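Local coordinates for lysosome-associated membrane glycoprotein 1 (Mus musculus, PDB 5GV0) that is a heavily glycosylated protein of the lysosomal membrane that probably assembles with other copies, here represented by its membrane-proximal luminal domain, at residues S5-T10 with L17-A22; G116-C121 with S139-A144. One frame throughout, in Å; residues are numbered along the deposited sequence.

How the contacts relate
Contact 1 and contact 2 are two neighbouring antiparallel pairings within one sheet, their centres about 10 Å apart. Strand 14-30 and strand 140-144 lie next to each other in that sheet, so the order across it is 5-11, 14-30, 140-144, 118-121. Two backbone bonds join the contacts: Gln141 N to Ser20 O at 2.8 Å and Gln143 N to Leu18 O at 2.9 Å. Along the chain, both strands of contact 1 come before either strand of contact 2. The first is a local hairpin. The second brings together strands from later in the chain, so the sheet unites early and late parts of this luminal domain. Side chains of both contacts also pack on strand 67-76 of the second sheet.

Contact 1 of 2, residues S5-T10 with L17-A22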
loop_
_atom_site.group_PDB
_atom_site.type_symbol
_atom_site.label_atom_id
_atom_site.label_comp_id
_atom_site.label_asym_id
_atom_site.label_seq_id
_atom_site.Cartn_x
_atom_site.Cartn_y
_atom_site.Cartn_z
ATOM N N SER A 5 -5.593 2.687 -9.713
ATOM C CA SER A 5 -4.594 3.661 -10.124
ATOM C C SER A 5 -3.292 2.957 -10.438
ATOM O O SER A 5 -2.986 1.909 -9.855
ATOM C CB SER A 5 -4.371 4.708 -9.034
ATOM O OG SER A 5 -5.581 5.385 -8.747
ATOM N N LYS A 6 -2.522 3.536 -11.349
ATOM C CA LYS A 6 -1.258 2.956 -11.759
ATOM C C LYS A 6 -0.089 3.729 -11.174
ATOM O O LYS A 6 -0.123 4.957 -11.036
ATOM C CB LYS A 6 -1.177 2.906 -13.287
ATOM C CG LYS A 6 -2.303 2.074 -13.893
ATOM C CD LYS A 6 -2.112 1.816 -15.377
ATOM C CE LYS A 6 -3.315 1.076 -15.949
ATOM N NZ LYS A 6 -3.630 -0.152 -15.168
ATOM N N TYR A 7 0.950 2.990 -10.812
ATOM C CA TYR A 7 2.135 3.564 -10.189
ATOM C C TYR A 7 3.398 2.968 -10.787
ATOM O O TYR A 7 3.463 1.769 -11.046
ATOM C CB TYR A 7 2.121 3.320 -8.677
ATOM C CG TYR A 7 0.851 3.758 -7.974
ATOM C CD1 TYR A 7 0.711 5.055 -7.505
ATOM C CD2 TYR A 7 -0.194 2.870 -7.767
ATOM C CE1 TYR A 7 -0.443 5.462 -6.853
ATOM C CE2 TYR A 7 -1.347 3.266 -7.119
ATOM C CZ TYR A 7 -1.463 4.561 -6.665
ATOM O OH TYR A 7 -2.612 4.956 -6.012
ATOM N N ASN A 8 4.402 3.815 -10.980
ATOM C CA ASN A 8 5.710 3.402 -11.474
ATOM C C ASN A 8 6.756 4.132 -10.642
ATOM O O ASN A 8 6.752 5.355 -10.596
ATOM C CB ASN A 8 5.846 3.722 -12.967
ATOM C CG ASN A 8 7.248 3.503 -13.502
ATOM O OD1 ASN A 8 7.896 2.505 -13.203
ATOM N ND2 ASN A 8 7.716 4.441 -14.315
ATOM N N VAL A 9 7.609 3.390 -9.946
ATOM C CA VAL A 9 8.701 3.998 -9.195
ATOM C C VAL A 9 10.012 3.626 -9.872
ATOM O O VAL A 9 10.315 2.445 -10.043
ATOM C CB VAL A 9 8.707 3.546 -7.717
ATOM C CG1 VAL A 9 9.890 4.149 -6.964
ATOM C CG2 VAL A 9 7.393 3.923 -7.040
ATOM N N THR A 10 10.770 4.638 -10.287
ATOM C CA THR A 10 12.052 4.420 -10.944
ATOM C C THR A 10 13.168 5.155 -10.216
ATOM O O THR A 10 12.976 6.285 -9.755
ATOM C CB THR A 10 12.010 4.879 -12.417
ATOM O OG1 THR A 10 10.985 4.167 -13.115
ATOM C CG2 THR A 10 13.341 4.606 -13.107
ATOM N N LEU A 17 9.337 -0.534 -8.815
ATOM C CA LEU A 17 7.975 -0.844 -8.404
ATOM C C LEU A 17 7.023 -0.568 -9.544
ATOM O O LEU A 17 7.074 0.505 -10.149
ATOM C CB LEU A 17 7.555 -0.025 -7.177
ATOM C CG LEU A 17 6.192 -0.355 -6.556
ATOM C CD1 LEU A 17 6.225 -1.642 -5.733
ATOM C CD2 LEU A 17 5.733 0.808 -5.696
ATOM N N LEU A 18 6.189 -1.554 -9.852
ATOM C CA LEU A 18 5.045 -1.371 -10.729
ATOM C C LEU A 18 3.821 -1.762 -9.947
ATOM O O LEU A 18 3.833 -2.775 -9.243
ATOM C CB LEU A 18 5.149 -2.231 -11.983
ATOM C CG LEU A 18 6.238 -1.895 -12.991
ATOM C CD1 LEU A 18 6.225 -2.936 -14.082
ATOM C CD2 LEU A 18 6.006 -0.513 -13.570
ATOM N N ALA A 19 2.764 -0.972 -10.054
ATOM C CA ALA A 19 1.530 -1.331 -9.376
ATOM C C ALA A 19 0.321 -0.822 -10.127
ATOM O O ALA A 19 0.323 0.280 -10.687
ATOM C CB ALA A 19 1.523 -0.802 -7.960
ATOM N N SER A 20 -0.708 -1.654 -10.141
ATOM C CA SER A 20 -2.031 -1.279 -10.605
ATOM C C SER A 20 -2.979 -1.731 -9.519
ATOM O O SER A 20 -3.186 -2.935 -9.329
ATOM C CB SER A 20 -2.360 -1.929 -11.947
ATOM O OG SER A 20 -3.667 -1.578 -12.355
ATOM N N MET A 21 -3.515 -0.788 -8.753
ATOM C CA MET A 21 -4.255 -1.195 -7.572
ATOM C C MET A 21 -5.262 -0.173 -7.106
ATOM O O MET A 21 -5.113 1.030 -7.349
ATOM C CB MET A 21 -3.288 -1.520 -6.426
ATOM C CG MET A 21 -2.354 -0.392 -6.045
ATOM S SD MET A 21 -1.089 -1.015 -4.919
ATOM C CE MET A 21 -0.092 0.452 -4.711
ATOM N N ALA A 22 -6.286 -0.688 -6.430
ATOM C CA ALA A 22 -7.324 0.114 -5.809
ATOM C C ALA A 22 -7.213 -0.042 -4.299
ATOM O O ALA A 22 -7.276 -1.163 -3.786
ATOM C CB ALA A 22 -8.704 -0.320 -6.306
HETATM O O HOH W 1 -4.476 3.130 -5.584
#
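Ser5 N donates to Met21 O and Met21 N returns a bond to Ser5 O, the pair at the open end of this antiparallel beta hairpin, farthest of three from its turn. The first is almost straight at hydrogen (178°), yet its donor sits well above the carbonyl plane of Met21. Tyr7 and Ala19 form the middle hydrogen-bonded pair, with Tyr7 N 2.8 Å from Ala19 O. At the turn end Val9 N binds Leu17 O, but the return bond from Leu17 N to Val9 O is long and weak. A water links Tyr7 OH, at 2.6 Å, to Met21 O, lying in the plane of the ring at its edge. Lys6 and Ser20 face the other side of the sheet. There the lysine bends at its last torsion (chi4 -52°), and NZ makes a weak bond to Ser20 OG. Beyond these bonds, Tyr7, Val9, Leu17, Ala19 and Met21 pack on the same side of the sheet. The extended Met21 chain crosses Tyr7 at about a right angle, and both its CG and its CE touch ring carbon CE2. Leu60 of strand 57-64 packs on Val9, Leu17 and Met21, bringing the second sheet against this face. Val9 CG2 meets Leu17 CD2 at 3.8 Å.

Contact 2 of 2, residues G116-C121 with S139-A144; sequences GNSYKC and SVQVQA
Tyr119 pairs with Val142 and Cys121 with Val140 through four backbone bonds, each 2.9 Å from N to O, in an antiparallel strand pair. Strand 140-144 pairs with strand 14-30 on its other edge, continuing the sheet of contact 1. Between the hydrogen-bonded pairs stands the non-hydrogen-bonded pair of Lys120 and Gln141. Gln141 carries the polar side-chain contacts there. Its extended chain brings NE2 to Ser118 OG at 3.0 Å, with the oxygen in the amide plane and the bond nearly straight (168°). Ser118 OG also bonds Gly153 O. The other end of the Gln141 amide uses water: one molecule bridges OE1 to Lys120 NZ. Gln143 lays CG and CD against Asn117 O, while its amide bonds Gly153 N and Lys146 O. Apolar contacts occupy the opposite face. Val140 CG1 lies between the backbone N and the carbonyl carbon (chi1 55°), which turns it toward the Tyr119 ring edge, in plane and 3.6 Å from CE2. Val142 packs on Phe73 of strand 67-76 in the second sheet. A disulfide from Cys121 SG to Cys158 SG ties the strand to the chain just after strand 155-157. Both ends of the Gln141 amide are thus engaged, which should fix its rotation.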
loop_
_atom_site.group_PDB
_atom_site.type_symbol
_atom_site.label_atom_id
_atom_site.label_comp_id
_atom_site.label_asym_id
_atom_site.label_seq_id
_atom_site.Cartn_x
_atom_site.Cartn_y
_atom_site.Cartn_z
ATOM N N GLY A 116 10.647 -11.191 -9.422
ATOM C CA GLY A 116 10.600 -11.394 -10.859
ATOM C C GLY A 116 9.227 -11.770 -11.390
ATOM O O GLY A 116 8.987 -11.740 -12.602
ATOM N N ASN A 117 8.338 -12.152 -10.481
ATOM C CA ASN A 117 6.934 -12.369 -10.797
ATOM C C ASN A 117 6.130 -11.219 -10.223
ATOM O O ASN A 117 6.652 -10.423 -9.447
ATOM C CB ASN A 117 6.433 -13.695 -10.222
ATOM C CG ASN A 117 6.896 -14.894 -11.016
ATOM O OD1 ASN A 117 7.436 -14.763 -12.108
ATOM N ND2 ASN A 117 6.666 -16.086 -10.470
ATOM N N SER A 118 4.861 -11.128 -10.599
ATOM C CA SER A 118 3.974 -10.142 -9.984
ATOM C C SER A 118 2.912 -10.809 -9.114
ATOM O O SER A 118 2.519 -11.956 -9.353
ATOM C CB SER A 118 3.312 -9.265 -11.059
ATOM O OG SER A 118 2.549 -10.023 -11.991
ATOM N N TYR A 119 2.493 -10.092 -8.076
ATOM C CA TYR A 119 1.385 -10.514 -7.228
ATOM C C TYR A 119 0.106 -9.957 -7.811
ATOM O O TYR A 119 0.064 -8.784 -8.163
ATOM C CB TYR A 119 1.562 -10.016 -5.787
ATOM C CG TYR A 119 0.387 -10.333 -4.884
ATOM C CD1 TYR A 119 0.300 -11.558 -4.241
ATOM C CD2 TYR A 119 -0.634 -9.411 -4.677
ATOM C CE1 TYR A 119 -0.774 -11.863 -3.421
ATOM C CE2 TYR A 119 -1.713 -9.709 -3.858
ATOM C CZ TYR A 119 -1.772 -10.933 -3.231
ATOM O OH TYR A 119 -2.842 -11.239 -2.407
ATOM N N LYS A 120 -0.934 -10.780 -7.904
ATOM C CA LYS A 120 -2.224 -10.306 -8.394
ATOM C C LYS A 120 -3.363 -10.861 -7.550
ATOM O O LYS A 120 -3.380 -12.046 -7.210
ATOM C CB LYS A 120 -2.422 -10.690 -9.862
ATOM C CG LYS A 120 -3.681 -10.089 -10.487
ATOM C CD LYS A 120 -3.777 -10.413 -11.968
ATOM C CE LYS A 120 -5.058 -9.845 -12.561
ATOM N NZ LYS A 120 -5.260 -10.288 -13.968
ATOM N N CYS A 121 -4.320 -10.004 -7.212
ATOM C CA CYS A 121 -5.491 -10.460 -6.484
ATOM C C CYS A 121 -6.658 -9.517 -6.720
ATOM O O CYS A 121 -6.502 -8.304 -6.631
ATOM C CB CYS A 121 -5.181 -10.567 -4.993
ATOM S SG CYS A 121 -6.453 -11.492 -4.065
ATOM N N SER A 139 -8.227 -4.358 -5.041
ATOM C CA SER A 139 -7.644 -5.202 -6.078
ATOM C C SER A 139 -6.216 -4.746 -6.312
ATOM O O SER A 139 -5.866 -3.604 -6.004
ATOM C CB SER A 139 -8.447 -5.144 -7.377
ATOM O OG SER A 139 -8.303 -3.885 -8.000
ATOM N N VAL A 140 -5.383 -5.631 -6.843
ATOM C CA VAL A 140 -3.976 -5.296 -6.957
ATOM C C VAL A 140 -3.240 -6.175 -7.947
ATOM O O VAL A 140 -3.464 -7.382 -8.018
ATOM C CB VAL A 140 -3.282 -5.395 -5.574
ATOM C CG1 VAL A 140 -3.497 -6.785 -4.957
ATOM C CG2 VAL A 140 -1.803 -5.058 -5.659
ATOM N N GLN A 141 -2.382 -5.543 -8.735
ATOM C CA GLN A 141 -1.254 -6.239 -9.331
ATOM C C GLN A 141 -0.033 -5.418 -8.941
ATOM O O GLN A 141 -0.028 -4.197 -9.116
ATOM C CB GLN A 141 -1.397 -6.382 -10.847
ATOM C CG GLN A 141 -0.273 -7.221 -11.459
ATOM C CD GLN A 141 -0.560 -7.656 -12.874
ATOM O OE1 GLN A 141 -1.493 -7.163 -13.519
ATOM N NE2 GLN A 141 0.247 -8.588 -13.376
ATOM N N VAL A 142 0.981 -6.064 -8.368
ATOM C CA VAL A 142 2.113 -5.313 -7.845
ATOM C C VAL A 142 3.404 -6.119 -7.948
ATOM O O VAL A 142 3.412 -7.350 -7.840
ATOM C CB VAL A 142 1.854 -4.859 -6.377
ATOM C CG1 VAL A 142 1.755 -6.054 -5.437
ATOM C CG2 VAL A 142 2.932 -3.889 -5.907
ATOM N N GLN A 143 4.499 -5.414 -8.192
ATOM C CA GLN A 143 5.806 -6.044 -8.295
ATOM C C GLN A 143 6.886 -5.096 -7.786
ATOM O O GLN A 143 6.949 -3.937 -8.218
ATOM C CB GLN A 143 6.073 -6.452 -9.739
ATOM C CG GLN A 143 7.379 -7.215 -9.944
ATOM C CD GLN A 143 7.469 -7.785 -11.341
ATOM O OE1 GLN A 143 6.446 -8.057 -11.972
ATOM N NE2 GLN A 143 8.693 -7.960 -11.845
ATOM N N ALA A 144 7.717 -5.580 -6.867
ATOM C CA ALA A 144 8.758 -4.771 -6.254
ATOM C C ALA A 144 10.139 -5.388 -6.459
ATOM O O ALA A 144 10.275 -6.616 -6.556
ATOM C CB ALA A 144 8.475 -4.588 -4.759
HETATM O O HOH W 2 10.335 -8.562 -8.378
HETATM O O HOH W 3 -3.265 -8.463 -15.356
#